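Local coordinates for protein UDP-glucose:anthocyanidin 3-O-glucosyltransferase (Clitoria ternatea, PDB 4REL) that is a plant glycosyltransferase of the GT-B fold, built from two Rossmann-like domains that face each other across a cleft, at residues Arg60-Ser65 with Val101-Gln106; Tyr145-Leu150 with Asp165-Leu170; Val237-Pro242 with Ser348-Val353; Phe296-Lys301 with Lys310-Arg315. All blocks are in the same frame, centred on the assembly; numbering follows the deposited sequence.

Interaction 1: Arg60-Ser65 with Val101-Gln106. With ACT (acetate ion), chain G.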
loop_
_atom_site.group_PDB
_atom_site.type_symbol
_atom_site.label_atom_id
_atom_site.label_comp_id
_atom_site.label_asym_id
_atom_site.label_seq_id
_atom_site.Cartn_x
_atom_site.Cartn_y
_atom_site.Cartn_z
ATOM N N ARG A 60 -11.462 -19.337 -7.576
ATOM C CA ARG A 60 -12.349 -19.059 -8.698
ATOM C C ARG A 60 -12.662 -17.582 -8.673
ATOM O O ARG A 60 -12.772 -16.993 -7.600
ATOM C CB ARG A 60 -13.638 -19.869 -8.579
ATOM C CG ARG A 60 -13.408 -21.367 -8.718
ATOM C CD ARG A 60 -14.615 -22.184 -8.274
ATOM N NE ARG A 60 -14.305 -23.619 -8.300
ATOM C CZ ARG A 60 -13.794 -24.297 -7.274
ATOM N NH1 ARG A 60 -13.551 -23.683 -6.126
ATOM N NH2 ARG A 60 -13.533 -25.594 -7.394
ATOM N N VAL A 61 -12.819 -16.993 -9.854
ATOM C CA VAL A 61 -12.992 -15.547 -9.952
ATOM C C VAL A 61 -14.406 -15.209 -10.398
ATOM O O VAL A 61 -14.924 -15.798 -11.352
ATOM C CB VAL A 61 -11.967 -14.954 -10.927
ATOM C CG1 VAL A 61 -12.210 -13.459 -11.123
ATOM C CG2 VAL A 61 -10.559 -15.199 -10.403
ATOM N N PHE A 62 -15.043 -14.279 -9.688
ATOM C CA PHE A 62 -16.402 -13.862 -10.020
ATOM C C PHE A 62 -16.469 -12.360 -10.207
ATOM O O PHE A 62 -15.622 -11.626 -9.690
ATOM C CB PHE A 62 -17.384 -14.339 -8.943
ATOM C CG PHE A 62 -17.337 -15.827 -8.726
ATOM C CD1 PHE A 62 -18.005 -16.680 -9.584
ATOM C CD2 PHE A 62 -16.584 -16.375 -7.692
ATOM C CE1 PHE A 62 -17.938 -18.047 -9.415
ATOM C CE2 PHE A 62 -16.516 -17.749 -7.515
ATOM C CZ PHE A 62 -17.196 -18.586 -8.374
ATOM N N THR A 63 -17.467 -11.908 -10.958
ATOM C CA THR A 63 -17.556 -10.495 -11.324
ATOM C C THR A 63 -18.842 -9.835 -10.831
ATOM O O THR A 63 -19.942 -10.344 -11.061
ATOM C CB THR A 63 -17.488 -10.331 -12.845
ATOM O OG1 THR A 63 -16.273 -10.916 -13.337
ATOM C CG2 THR A 63 -17.534 -8.856 -13.238
ATOM N N ILE A 64 -18.692 -8.688 -10.174
ATOM C CA ILE A 64 -19.836 -7.872 -9.758
ATOM C C ILE A 64 -19.757 -6.476 -10.386
ATOM O O ILE A 64 -18.759 -6.124 -11.024
ATOM C CB ILE A 64 -19.946 -7.756 -8.231
ATOM C CG1 ILE A 64 -18.684 -7.120 -7.643
ATOM C CG2 ILE A 64 -20.218 -9.129 -7.604
ATOM C CD1 ILE A 64 -18.744 -6.898 -6.127
ATOM N N SER A 65 -20.811 -5.686 -10.209
ATOM C CA SER A 65 -20.869 -4.345 -10.806
ATOM C C SER A 65 -19.809 -3.386 -10.256
ATOM O O SER A 65 -19.463 -3.449 -9.077
ATOM C CB SER A 65 -22.253 -3.727 -10.572
ATOM O OG SER A 65 -22.308 -2.409 -11.103
ATOM N N VAL A 101 -21.612 -19.305 -4.639
ATOM C CA VAL A 101 -22.358 -20.414 -4.069
ATOM C C VAL A 101 -22.871 -21.315 -5.194
ATOM O O VAL A 101 -22.824 -22.538 -5.087
ATOM C CB VAL A 101 -23.504 -19.890 -3.169
ATOM C CG1 VAL A 101 -24.454 -21.014 -2.805
ATOM C CG2 VAL A 101 -22.925 -19.238 -1.905
ATOM N N ALA A 102 -23.330 -20.712 -6.290
ATOM C CA ALA A 102 -23.859 -21.501 -7.403
ATOM C C ALA A 102 -22.771 -22.363 -8.053
ATOM O O ALA A 102 -23.013 -23.520 -8.401
ATOM C CB ALA A 102 -24.528 -20.599 -8.446
ATOM N N GLU A 103 -21.563 -21.818 -8.193
ATOM C CA GLU A 103 -20.479 -22.542 -8.855
ATOM C C GLU A 103 -19.901 -23.638 -7.967
ATOM O O GLU A 103 -19.668 -24.770 -8.416
ATOM C CB GLU A 103 -19.371 -21.575 -9.297
ATOM C CG GLU A 103 -18.108 -22.252 -9.845
ATOM C CD GLU A 103 -18.351 -23.016 -11.135
ATOM O OE1 GLU A 103 -19.393 -22.786 -11.780
ATOM O OE2 GLU A 103 -17.501 -23.848 -11.510
ATOM N N THR A 104 -19.683 -23.308 -6.698
ATOM C CA THR A 104 -19.054 -24.254 -5.771
ATOM C C THR A 104 -20.040 -25.248 -5.166
ATOM O O THR A 104 -19.639 -26.292 -4.652
ATOM C CB THR A 104 -18.354 -23.524 -4.610
ATOM O OG1 THR A 104 -19.328 -22.796 -3.852
ATOM C CG2 THR A 104 -17.287 -22.572 -5.135
ATOM N N LYS A 105 -21.322 -24.897 -5.207
ATOM C CA LYS A 105 -22.388 -25.634 -4.511
ATOM C C LYS A 105 -22.179 -25.670 -2.996
ATOM O O LYS A 105 -22.673 -26.574 -2.304
ATOM C CB LYS A 105 -22.569 -27.050 -5.085
ATOM C CG LYS A 105 -22.791 -27.055 -6.594
ATOM C CD LYS A 105 -23.091 -28.460 -7.114
ATOM C CE LYS A 105 -23.453 -28.450 -8.603
ATOM N NZ LYS A 105 -24.668 -27.617 -8.915
ATOM N N GLN A 106 -21.461 -24.670 -2.486
ATOM C CA GLN A 106 -21.117 -24.594 -1.066
ATOM C C GLN A 106 -21.507 -23.239 -0.510
ATOM O O GLN A 106 -21.168 -22.214 -1.091
ATOM C CB GLN A 106 -19.605 -24.771 -0.867
ATOM C CG GLN A 106 -19.032 -26.103 -1.354
ATOM C CD GLN A 106 -17.508 -26.122 -1.291
ATOM O OE1 GLN A 106 -16.852 -25.140 -1.634
ATOM N NE2 GLN A 106 -16.941 -27.235 -0.830
HETATM C C ACT G . -11.826 -26.512 -4.555
HETATM O O ACT G . -12.683 -25.619 -4.373
HETATM O OXT ACT G . -11.523 -26.898 -5.710
HETATM C CH3 ACT G . -11.256 -27.224 -3.357
#
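R60 and F62, on an edge strand of the parallel sheet of the first domain, meet E103 and T104 at the C-terminal end of helix 89-104 in a mostly apolar contact at the protein surface. No hydrogen bond crosses it. F62 turns the edge of its ring to the helix, with CE1 3.8 Å from CB of E103 and that carbon lying near the ring plane. R60 sends an extended chain past the end of the helix, its CG opposite the carbonyl carbon (chi1 -66°), and crosses E103 at about a right angle, CD of R60 lying 3.8 Å from CG of E103. The methyl CG2 of T104 comes up obliquely, 4.0 Å from NH1 of R60. R60 and E103 carry opposite charges but stay beyond a salt bridge, and the position of the carboxylate is doubtful because E103 has two conformers. The guanidinium instead grips an acetate, probably from the crystallisation liquor, edge-on and near its own plane, NH1 reaching O at 2.8 Å and NH2 reaching OXT at 2.9 Å; S36 also bonds this ion. T104 OG1, held to A100 O, accepts from Q106 N at 3.2 Å, an ST turn that closes the helix. Strand 59-64, helix 89-104 and strand 110-114 form a beta-alpha-beta crossover, which passes strands 36-42 and 6-10 as in a Rossmann-like sheet.

Interaction 2: Tyr145-Leu150 with Asp165-Leu170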
loop_
_atom_site.group_PDB
_atom_site.type_symbol
_atom_site.label_atom_id
_atom_site.label_comp_id
_atom_site.label_asym_id
_atom_site.label_seq_id
_atom_site.Cartn_x
_atom_site.Cartn_y
_atom_site.Cartn_z
ATOM N N TYR A 145 -8.317 5.925 13.028
ATOM C CA TYR A 145 -9.755 5.719 12.900
ATOM C C TYR A 145 -10.466 5.479 14.229
ATOM O O TYR A 145 -11.692 5.526 14.303
ATOM C CB TYR A 145 -10.026 4.624 11.854
ATOM C CG TYR A 145 -9.458 5.070 10.528
ATOM C CD1 TYR A 145 -10.094 6.057 9.795
ATOM C CD2 TYR A 145 -8.244 4.580 10.064
ATOM C CE1 TYR A 145 -9.566 6.522 8.606
ATOM C CE2 TYR A 145 -7.707 5.034 8.865
ATOM C CZ TYR A 145 -8.379 6.002 8.144
ATOM O OH TYR A 145 -7.863 6.472 6.958
ATOM N N PHE A 146 -9.686 5.266 15.284
ATOM C CA PHE A 146 -10.234 5.156 16.631
ATOM C C PHE A 146 -10.144 6.455 17.419
ATOM O O PHE A 146 -10.501 6.499 18.603
ATOM C CB PHE A 146 -9.527 4.034 17.381
ATOM C CG PHE A 146 -9.818 2.679 16.818
ATOM C CD1 PHE A 146 -10.830 1.901 17.358
ATOM C CD2 PHE A 146 -9.100 2.191 15.735
ATOM C CE1 PHE A 146 -11.118 0.650 16.838
ATOM C CE2 PHE A 146 -9.388 0.943 15.205
ATOM C CZ PHE A 146 -10.392 0.174 15.761
ATOM N N ASN A 147 -9.706 7.520 16.751
ATOM C CA ASN A 147 -9.456 8.790 17.426
ATOM C C ASN A 147 -9.836 9.988 16.562
ATOM O O ASN A 147 -9.205 11.033 16.641
ATOM C CB ASN A 147 -7.980 8.894 17.842
ATOM C CG ASN A 147 -7.590 7.853 18.874
ATOM O OD1 ASN A 147 -7.791 8.045 20.078
ATOM N ND2 ASN A 147 -7.026 6.746 18.411
ATOM N N ILE A 148 -10.881 9.835 15.751
ATOM C CA ILE A 148 -11.252 10.882 14.798
ATOM C C ILE A 148 -11.593 12.210 15.484
ATOM O O ILE A 148 -11.131 13.273 15.050
ATOM C CB ILE A 148 -12.416 10.431 13.888
ATOM C CG1 ILE A 148 -12.001 9.199 13.086
ATOM C CG2 ILE A 148 -12.854 11.569 12.958
ATOM C CD1 ILE A 148 -13.153 8.458 12.459
ATOM N N ASP A 149 -12.375 12.162 16.561
ATOM C CA ASP A 149 -12.766 13.406 17.233
ATOM C C ASP A 149 -11.565 14.147 17.825
ATOM O O ASP A 149 -11.466 15.369 17.702
ATOM C CB ASP A 149 -13.841 13.140 18.290
ATOM C CG ASP A 149 -15.141 12.643 17.682
ATOM O OD1 ASP A 149 -15.313 12.776 16.453
ATOM O OD2 ASP A 149 -15.994 12.126 18.430
ATOM N N LEU A 150 -10.645 13.414 18.445
ATOM C CA LEU A 150 -9.440 14.040 18.999
ATOM C C LEU A 150 -8.593 14.633 17.885
ATOM O O LEU A 150 -8.052 15.736 18.010
ATOM C CB LEU A 150 -8.597 13.031 19.783
ATOM C CG LEU A 150 -9.150 12.530 21.112
ATOM C CD1 LEU A 150 -8.146 11.589 21.781
ATOM C CD2 LEU A 150 -9.503 13.706 22.022
ATOM N N ASP A 165 0.175 13.135 20.580
ATOM C CA ASP A 165 0.639 12.353 21.720
ATOM C C ASP A 165 -0.414 11.391 22.255
ATOM O O ASP A 165 -0.076 10.396 22.896
ATOM C CB ASP A 165 1.136 13.273 22.833
ATOM C CG ASP A 165 2.338 14.093 22.411
ATOM O OD1 ASP A 165 2.134 15.164 21.794
ATOM O OD2 ASP A 165 3.482 13.667 22.697
ATOM N N PHE A 166 -1.683 11.662 21.953
ATOM C CA PHE A 166 -2.773 10.809 22.440
ATOM C C PHE A 166 -2.851 9.439 21.763
ATOM O O PHE A 166 -3.648 8.589 22.168
ATOM C CB PHE A 166 -4.128 11.528 22.337
ATOM C CG PHE A 166 -4.407 12.130 20.985
ATOM C CD1 PHE A 166 -4.886 11.347 19.943
ATOM C CD2 PHE A 166 -4.229 13.484 20.770
ATOM C CE1 PHE A 166 -5.152 11.904 18.703
ATOM C CE2 PHE A 166 -4.498 14.054 19.530
ATOM C CZ PHE A 166 -4.958 13.258 18.495
ATOM N N LEU A 167 -2.045 9.232 20.723
ATOM C CA LEU A 167 -1.974 7.936 20.047
ATOM C C LEU A 167 -0.795 7.162 20.606
ATOM O O LEU A 167 0.357 7.520 20.352
ATOM C CB LEU A 167 -1.773 8.127 18.538
ATOM C CG LEU A 167 -2.769 8.986 17.758
ATOM C CD1 LEU A 167 -2.294 9.157 16.316
ATOM C CD2 LEU A 167 -4.172 8.368 17.797
ATOM N N PRO A 168 -1.065 6.086 21.367
ATOM C CA PRO A 168 0.049 5.328 21.946
ATOM C C PRO A 168 1.019 4.802 20.884
ATOM O O PRO A 168 0.603 4.217 19.877
ATOM C CB PRO A 168 -0.658 4.178 22.678
ATOM C CG PRO A 168 -1.985 4.769 23.059
ATOM C CD PRO A 168 -2.370 5.605 21.854
ATOM N N GLY A 169 2.306 5.054 21.105
ATOM C CA GLY A 169 3.355 4.591 20.214
ATOM C C GLY A 169 3.574 5.482 19.001
ATOM O O GLY A 169 4.532 5.294 18.244
ATOM N N LEU A 170 2.675 6.441 18.802
ATOM C CA LEU A 170 2.690 7.245 17.582
ATOM C C LEU A 170 2.769 8.737 17.874
ATOM O O LEU A 170 2.236 9.557 17.123
ATOM C CB LEU A 170 1.462 6.931 16.713
ATOM C CG LEU A 170 1.394 5.493 16.183
ATOM C CD1 LEU A 170 0.092 5.275 15.424
ATOM C CD2 LEU A 170 2.600 5.184 15.306
HETATM O O HOH W 1 -6.148 7.507 22.301
#
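L150 and F166 make the apolar half of this contact. CB of L150 stands over one face of the F166 ring, 3.9 Å from the centroid and 17° off the normal, a CH-pi contact displaced toward the rim. CG of F166 sits between its backbone N and carbonyl carbon (chi1 51°), which turns the ring face to L150. The two side chains run past each other in opposite directions, which brings CD1 of L150 back over the root of the ring, 3.8 Å from CD1 of F166. I151 and K154, further along helix 148-157, also touch this ring, so the loop residue lies along one side of the helix. The methyl CD2 of L167 packs against the amide of N147, 3.3 Å from ND2.

N147 holds the N-cap position of that helix, although its side chain makes no capping bond. Facing it, residues 167 to 170 form a type II beta turn, with P168 and G169 at its corners, the glycine at positive phi, and L170 N bonded to L167 O at 3.0 Å.

The polar links run through the amide of N147. ND2 is hydrogen-bonded to S143 O and to Y225 OH. OD1 points the other way and accepts a hydrogen bond from a water 2.8 Å distant; the same water donates to F166 O at 2.7 Å, bridging helix start and loop where no direct hydrogen bond does. Two residues before N147, Y145 touches the bound 3,5,7-trihydroxy-2-(4-hydroxyphenyl)-4H-chromen-4-one.

Interaction 3: Val237-Pro242 with Ser348-Val353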
loop_
_atom_site.group_PDB
_atom_site.type_symbol
_atom_site.label_atom_id
_atom_site.label_comp_id
_atom_site.label_asym_id
_atom_site.label_seq_id
_atom_site.Cartn_x
_atom_site.Cartn_y
_atom_site.Cartn_z
ATOM N N VAL A 237 3.134 -11.707 6.402
ATOM C CA VAL A 237 4.241 -11.129 5.647
ATOM C C VAL A 237 3.775 -10.722 4.255
ATOM O O VAL A 237 3.204 -11.537 3.523
ATOM C CB VAL A 237 5.412 -12.138 5.548
ATOM C CG1 VAL A 237 6.393 -11.740 4.462
ATOM C CG2 VAL A 237 6.117 -12.251 6.892
ATOM N N PRO A 238 4.017 -9.456 3.884
ATOM C CA PRO A 238 3.525 -8.880 2.623
ATOM C C PRO A 238 4.315 -9.293 1.388
ATOM O O PRO A 238 3.878 -8.994 0.278
ATOM C CB PRO A 238 3.699 -7.368 2.843
ATOM C CG PRO A 238 4.808 -7.265 3.844
ATOM C CD PRO A 238 4.602 -8.430 4.767
ATOM N N LEU A 239 5.462 -9.942 1.583
ATOM C CA LEU A 239 6.302 -10.378 0.473
ATOM C C LEU A 239 5.521 -11.272 -0.474
ATOM O O LEU A 239 4.652 -12.031 -0.039
ATOM C CB LEU A 239 7.533 -11.127 0.995
ATOM C CG LEU A 239 8.475 -10.278 1.851
ATOM C CD1 LEU A 239 9.667 -11.105 2.334
ATOM C CD2 LEU A 239 8.942 -9.057 1.073
ATOM N N PRO A 240 5.825 -11.183 -1.780
ATOM C CA PRO A 240 5.086 -11.957 -2.784
ATOM C C PRO A 240 5.383 -13.447 -2.703
ATOM O O PRO A 240 6.546 -13.844 -2.579
ATOM C CB PRO A 240 5.613 -11.402 -4.115
ATOM C CG PRO A 240 6.978 -10.868 -3.788
ATOM C CD PRO A 240 6.839 -10.302 -2.394
ATOM N N CYS A 241 4.340 -14.264 -2.761
ATOM C CA CYS A 241 4.532 -15.690 -2.962
ATOM C C CYS A 241 4.844 -15.885 -4.446
ATOM O O CYS A 241 4.429 -15.076 -5.274
ATOM C CB CYS A 241 3.283 -16.475 -2.555
ATOM S SG CYS A 241 1.848 -16.147 -3.582
ATOM N N PRO A 242 5.583 -16.950 -4.789
ATOM C CA PRO A 242 6.019 -17.133 -6.180
ATOM C C PRO A 242 4.890 -17.081 -7.215
ATOM O O PRO A 242 5.130 -16.610 -8.330
ATOM C CB PRO A 242 6.689 -18.518 -6.169
ATOM C CG PRO A 242 6.309 -19.146 -4.854
ATOM C CD PRO A 242 6.103 -18.008 -3.908
ATOM N N SER A 348 5.286 0.300 -2.098
ATOM C CA SER A 348 6.580 0.890 -2.412
ATOM C C SER A 348 7.441 0.945 -1.162
ATOM O O SER A 348 8.608 0.550 -1.194
ATOM C CB SER A 348 6.412 2.310 -2.967
ATOM O OG SER A 348 5.810 2.298 -4.240
ATOM N N VAL A 349 6.863 1.429 -0.064
ATOM C CA VAL A 349 7.589 1.516 1.195
ATOM C C VAL A 349 8.017 0.130 1.671
ATOM O O VAL A 349 9.163 -0.061 2.097
ATOM C CB VAL A 349 6.747 2.188 2.294
ATOM C CG1 VAL A 349 7.487 2.154 3.626
ATOM C CG2 VAL A 349 6.408 3.623 1.899
ATOM N N MET A 350 7.094 -0.830 1.604
ATOM C CA MET A 350 7.386 -2.206 1.986
ATOM C C MET A 350 8.605 -2.729 1.234
ATOM O O MET A 350 9.505 -3.320 1.832
ATOM C CB MET A 350 6.162 -3.095 1.704
ATOM C CG MET A 350 6.303 -4.541 2.152
ATOM S SD MET A 350 7.239 -5.621 1.035
ATOM C CE MET A 350 6.053 -5.925 -0.271
ATOM N N GLU A 351 8.628 -2.502 -0.080
ATOM C CA GLU A 351 9.719 -2.976 -0.920
ATOM C C GLU A 351 11.009 -2.248 -0.569
ATOM O O GLU A 351 12.088 -2.841 -0.564
ATOM C CB GLU A 351 9.388 -2.794 -2.412
ATOM C CG GLU A 351 8.346 -3.788 -2.932
ATOM C CD GLU A 351 7.989 -3.588 -4.397
ATOM O OE1 GLU A 351 8.434 -2.598 -5.009
ATOM O OE2 GLU A 351 7.245 -4.427 -4.941
ATOM N N SER A 352 10.904 -0.961 -0.276
ATOM C CA SER A 352 12.111 -0.201 0.038
ATOM C C SER A 352 12.746 -0.675 1.347
ATOM O O SER A 352 13.955 -0.932 1.408
ATOM C CB SER A 352 11.801 1.289 0.101
ATOM O OG SER A 352 12.963 2.054 -0.180
ATOM N N VAL A 353 11.943 -0.807 2.398
ATOM C CA VAL A 353 12.525 -1.160 3.693
ATOM C C VAL A 353 13.010 -2.605 3.717
ATOM O O VAL A 353 13.982 -2.923 4.397
ATOM C CB VAL A 353 11.582 -0.877 4.892
ATOM C CG1 VAL A 353 11.238 0.616 4.967
ATOM C CG2 VAL A 353 10.322 -1.723 4.814
#
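The pyrrolidine ring of P238 and the flat peptide group that follows it are both met by a single side chain, that of M350. CG of M350 approaches the ring at its CB-CG corner, oblique to the ring, and comes within 3.5 Å of CG of P238, a close apolar contact. The methyl CE of M350 lies over one face of the carbonyl group, 3.8 Å from P238 O. Between these two points the sulfur faces L239, with SD 3.8 Å from CD2 of the leucine.

M350 can cover three neighbouring surfaces because its chain leaves the helix with CG opposite the backbone N (chi1 -176°) and then bends twice, at chi2 (-80°) and chi3 (-77°), folding over P238 instead of reaching straight past it. L239, its CB directed along the contact, meets it with its CD2 branch alone. No hydrogen bond joins the two segments; dispersion and shape carry the contact, which is largely buried.

The loop 237-242 follows strand 233-235, the last strand of the first sheet, and leads toward the second domain, while helix 346-354 follows strand 337-342 and precedes strand 359-361 of the second sheet in the chain, in the part of the sequence that matches the PSPG box of plant glycosyltransferases. The contact thus bridges the two domains. N212 and F214 also touch the P238 ring, and N23 and K27 of helix 18-31 hydrogen-bond to L239 O, tying the loop to the first domain.

Interaction 4: Phe296-Lys301 with Lys310-Arg315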
loop_
_atom_site.group_PDB
_atom_site.type_symbol
_atom_site.label_atom_id
_atom_site.label_comp_id
_atom_site.label_asym_id
_atom_site.label_seq_id
_atom_site.Cartn_x
_atom_site.Cartn_y
_atom_site.Cartn_z
ATOM N N PHE A 296 20.566 8.159 -12.073
ATOM C CA PHE A 296 19.181 8.000 -11.658
ATOM C C PHE A 296 18.382 7.142 -12.622
ATOM O O PHE A 296 18.706 7.054 -13.805
ATOM C CB PHE A 296 18.505 9.378 -11.487
ATOM C CG PHE A 296 18.420 10.183 -12.763
ATOM C CD1 PHE A 296 17.348 10.026 -13.638
ATOM C CD2 PHE A 296 19.407 11.111 -13.081
ATOM C CE1 PHE A 296 17.266 10.773 -14.820
ATOM C CE2 PHE A 296 19.329 11.861 -14.249
ATOM C CZ PHE A 296 18.261 11.689 -15.126
ATOM N N VAL A 297 17.352 6.488 -12.092
ATOM C CA VAL A 297 16.337 5.839 -12.902
ATOM C C VAL A 297 15.016 6.444 -12.459
ATOM O O VAL A 297 14.661 6.364 -11.288
ATOM C CB VAL A 297 16.287 4.329 -12.654
ATOM C CG1 VAL A 297 15.165 3.706 -13.491
ATOM C CG2 VAL A 297 17.616 3.686 -13.011
ATOM N N TRP A 298 14.300 7.068 -13.387
ATOM C CA TRP A 298 13.045 7.729 -13.049
ATOM C C TRP A 298 11.925 7.035 -13.811
ATOM O O TRP A 298 11.902 7.052 -15.048
ATOM C CB TRP A 298 13.129 9.215 -13.421
ATOM C CG TRP A 298 11.947 10.074 -13.038
ATOM C CD1 TRP A 298 10.820 9.689 -12.361
ATOM C CD2 TRP A 298 11.794 11.479 -13.305
ATOM N NE1 TRP A 298 9.980 10.774 -12.185
ATOM C CE2 TRP A 298 10.550 11.877 -12.767
ATOM C CE3 TRP A 298 12.584 12.432 -13.958
ATOM C CZ2 TRP A 298 10.082 13.187 -12.857
ATOM C CZ3 TRP A 298 12.116 13.735 -14.051
ATOM C CH2 TRP A 298 10.878 14.099 -13.505
ATOM N N ALA A 299 11.025 6.388 -13.072
ATOM C CA ALA A 299 9.853 5.771 -13.669
ATOM C C ALA A 299 8.801 6.856 -13.718
ATOM O O ALA A 299 8.310 7.301 -12.677
ATOM C CB ALA A 299 9.377 4.593 -12.833
ATOM N N LEU A 300 8.491 7.296 -14.937
ATOM C CA LEU A 300 7.653 8.461 -15.181
ATOM C C LEU A 300 6.639 8.133 -16.278
ATOM O O LEU A 300 7.015 7.637 -17.346
ATOM C CB LEU A 300 8.534 9.642 -15.627
ATOM C CG LEU A 300 7.856 10.961 -16.007
ATOM C CD1 LEU A 300 7.241 11.627 -14.788
ATOM C CD2 LEU A 300 8.840 11.911 -16.674
ATOM N N LYS A 301 5.359 8.409 -16.023
ATOM C CA LYS A 301 4.328 8.199 -17.039
ATOM C C LYS A 301 4.625 8.950 -18.329
ATOM O O LYS A 301 5.056 10.109 -18.316
ATOM C CB LYS A 301 2.940 8.597 -16.524
ATOM C CG LYS A 301 2.309 7.577 -15.593
ATOM C CD LYS A 301 0.877 7.957 -15.232
ATOM C CE LYS A 301 0.328 7.051 -14.132
ATOM N NZ LYS A 301 -1.022 7.473 -13.650
ATOM N N LYS A 310 13.055 21.200 -21.712
ATOM C CA LYS A 310 13.590 20.882 -23.028
ATOM C C LYS A 310 15.051 20.432 -22.919
ATOM O O LYS A 310 15.867 21.095 -22.280
ATOM C CB LYS A 310 13.485 22.088 -23.967
ATOM C CG LYS A 310 14.016 21.794 -25.359
ATOM C CD LYS A 310 13.866 22.970 -26.310
ATOM C CE LYS A 310 14.260 22.554 -27.721
ATOM N NZ LYS A 310 14.290 23.699 -28.668
ATOM N N GLY A 311 15.363 19.285 -23.523
ATOM C CA GLY A 311 16.721 18.774 -23.524
ATOM C C GLY A 311 17.151 18.021 -22.275
ATOM O O GLY A 311 18.259 17.475 -22.234
ATOM N N PHE A 312 16.299 17.989 -21.255
ATOM C CA PHE A 312 16.669 17.324 -20.005
ATOM C C PHE A 312 16.997 15.840 -20.204
ATOM O O PHE A 312 18.025 15.357 -19.725
ATOM C CB PHE A 312 15.579 17.499 -18.938
ATOM C CG PHE A 312 15.597 16.427 -17.872
ATOM C CD1 PHE A 312 16.566 16.430 -16.878
ATOM C CD2 PHE A 312 14.639 15.425 -17.868
ATOM C CE1 PHE A 312 16.590 15.436 -15.902
ATOM C CE2 PHE A 312 14.653 14.432 -16.892
ATOM C CZ PHE A 312 15.629 14.437 -15.917
ATOM N N VAL A 313 16.124 15.106 -20.884
ATOM C CA VAL A 313 16.363 13.677 -21.055
ATOM C C VAL A 313 17.617 13.454 -21.888
ATOM O O VAL A 313 18.448 12.602 -21.574
ATOM C CB VAL A 313 15.173 12.961 -21.725
ATOM C CG1 VAL A 313 15.487 11.502 -21.916
ATOM C CG2 VAL A 313 13.916 13.103 -20.872
ATOM N N GLU A 314 17.750 14.235 -22.954
ATOM C CA GLU A 314 18.912 14.131 -23.826
ATOM C C GLU A 314 20.220 14.450 -23.093
ATOM O O GLU A 314 21.189 13.688 -23.182
ATOM C CB GLU A 314 18.743 15.041 -25.050
ATOM C CG GLU A 314 19.831 14.865 -26.084
ATOM C CD GLU A 314 19.526 15.589 -27.385
ATOM O OE1 GLU A 314 18.361 16.007 -27.582
ATOM O OE2 GLU A 314 20.454 15.728 -28.211
ATOM N N ARG A 315 20.253 15.558 -22.358
ATOM C CA ARG A 315 21.472 15.947 -21.645
ATOM C C ARG A 315 21.877 14.943 -20.552
ATOM O O ARG A 315 23.067 14.767 -20.282
ATOM C CB ARG A 315 21.353 17.358 -21.051
ATOM C CG ARG A 315 21.352 18.493 -22.076
ATOM C CD ARG A 315 21.379 19.848 -21.362
ATOM N NE ARG A 315 20.311 19.948 -20.370
ATOM C CZ ARG A 315 19.111 20.465 -20.611
ATOM N NH1 ARG A 315 18.818 20.949 -21.814
ATOM N NH2 ARG A 315 18.199 20.500 -19.650
#
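A beta-alpha-beta unit of the second domain, made of strand 296-299, the short helix 312-315 and strand 320-323, is packed together by three aromatic rings: F296 and W298 of the strand and F312 of the helix. F312 reaches both other rings with its outer atoms CZ and CE2. Its CZ meets CZ of F296 at 3.9 Å, the side chains coming from opposite directions and each ring lying oblique to the other. Its CE2 meets W298 at the rim of the six-membered ring, 3.9 Å from CZ3 and near the indole plane. F296 and W298 are two apart on the strand and so both point to this side; their different first torsions, with CG of F296 between backbone N and carbonyl carbon (chi1 63°) and CG of W298 opposite the N (chi1 -175°), bring both rings to F312. One face of the indole is covered by L300, whose CD2 lies 4.1 Å above the plane.

The helix start is fastened by R315. Its NH1 donates to K310 O at 3.0 Å, in the carbonyl plane and on a lone pair, though the acceptor is tilted 19° out of the guanidinium plane. That guanidinium lies with one face over G311 O, 3.4 Å above the plane. G311 takes the N-cap position with positive phi.

Helix 279-292 lies beside this cluster: V285, A286 and L289 touch W298, and E290 forms a salt bridge with R315. V322 of the neighbouring strand 320-323 touches both F296 and F312.

The four contacts are spread over both domains and none touches another. Interactions 1 and 4 lie in the outer parts of the two Rossmann-like domains, centres 46 Å apart, each setting a helix against a strand of its own sheet. Interaction 3 is the most central, about 10 Å from the middle of the chain, and joins the domains; interaction 4 is nested inside the loop closed by interaction 3, the nearest atoms of the two being about 10 Å apart. Interaction 2 is the one with a pocket residue, Y145, but its L167 side chain and M350 of interaction 3 are each about 13 Å from the bound 3,5,7-trihydroxy-2-(4-hydroxyphenyl)-4H-chromen-4-one.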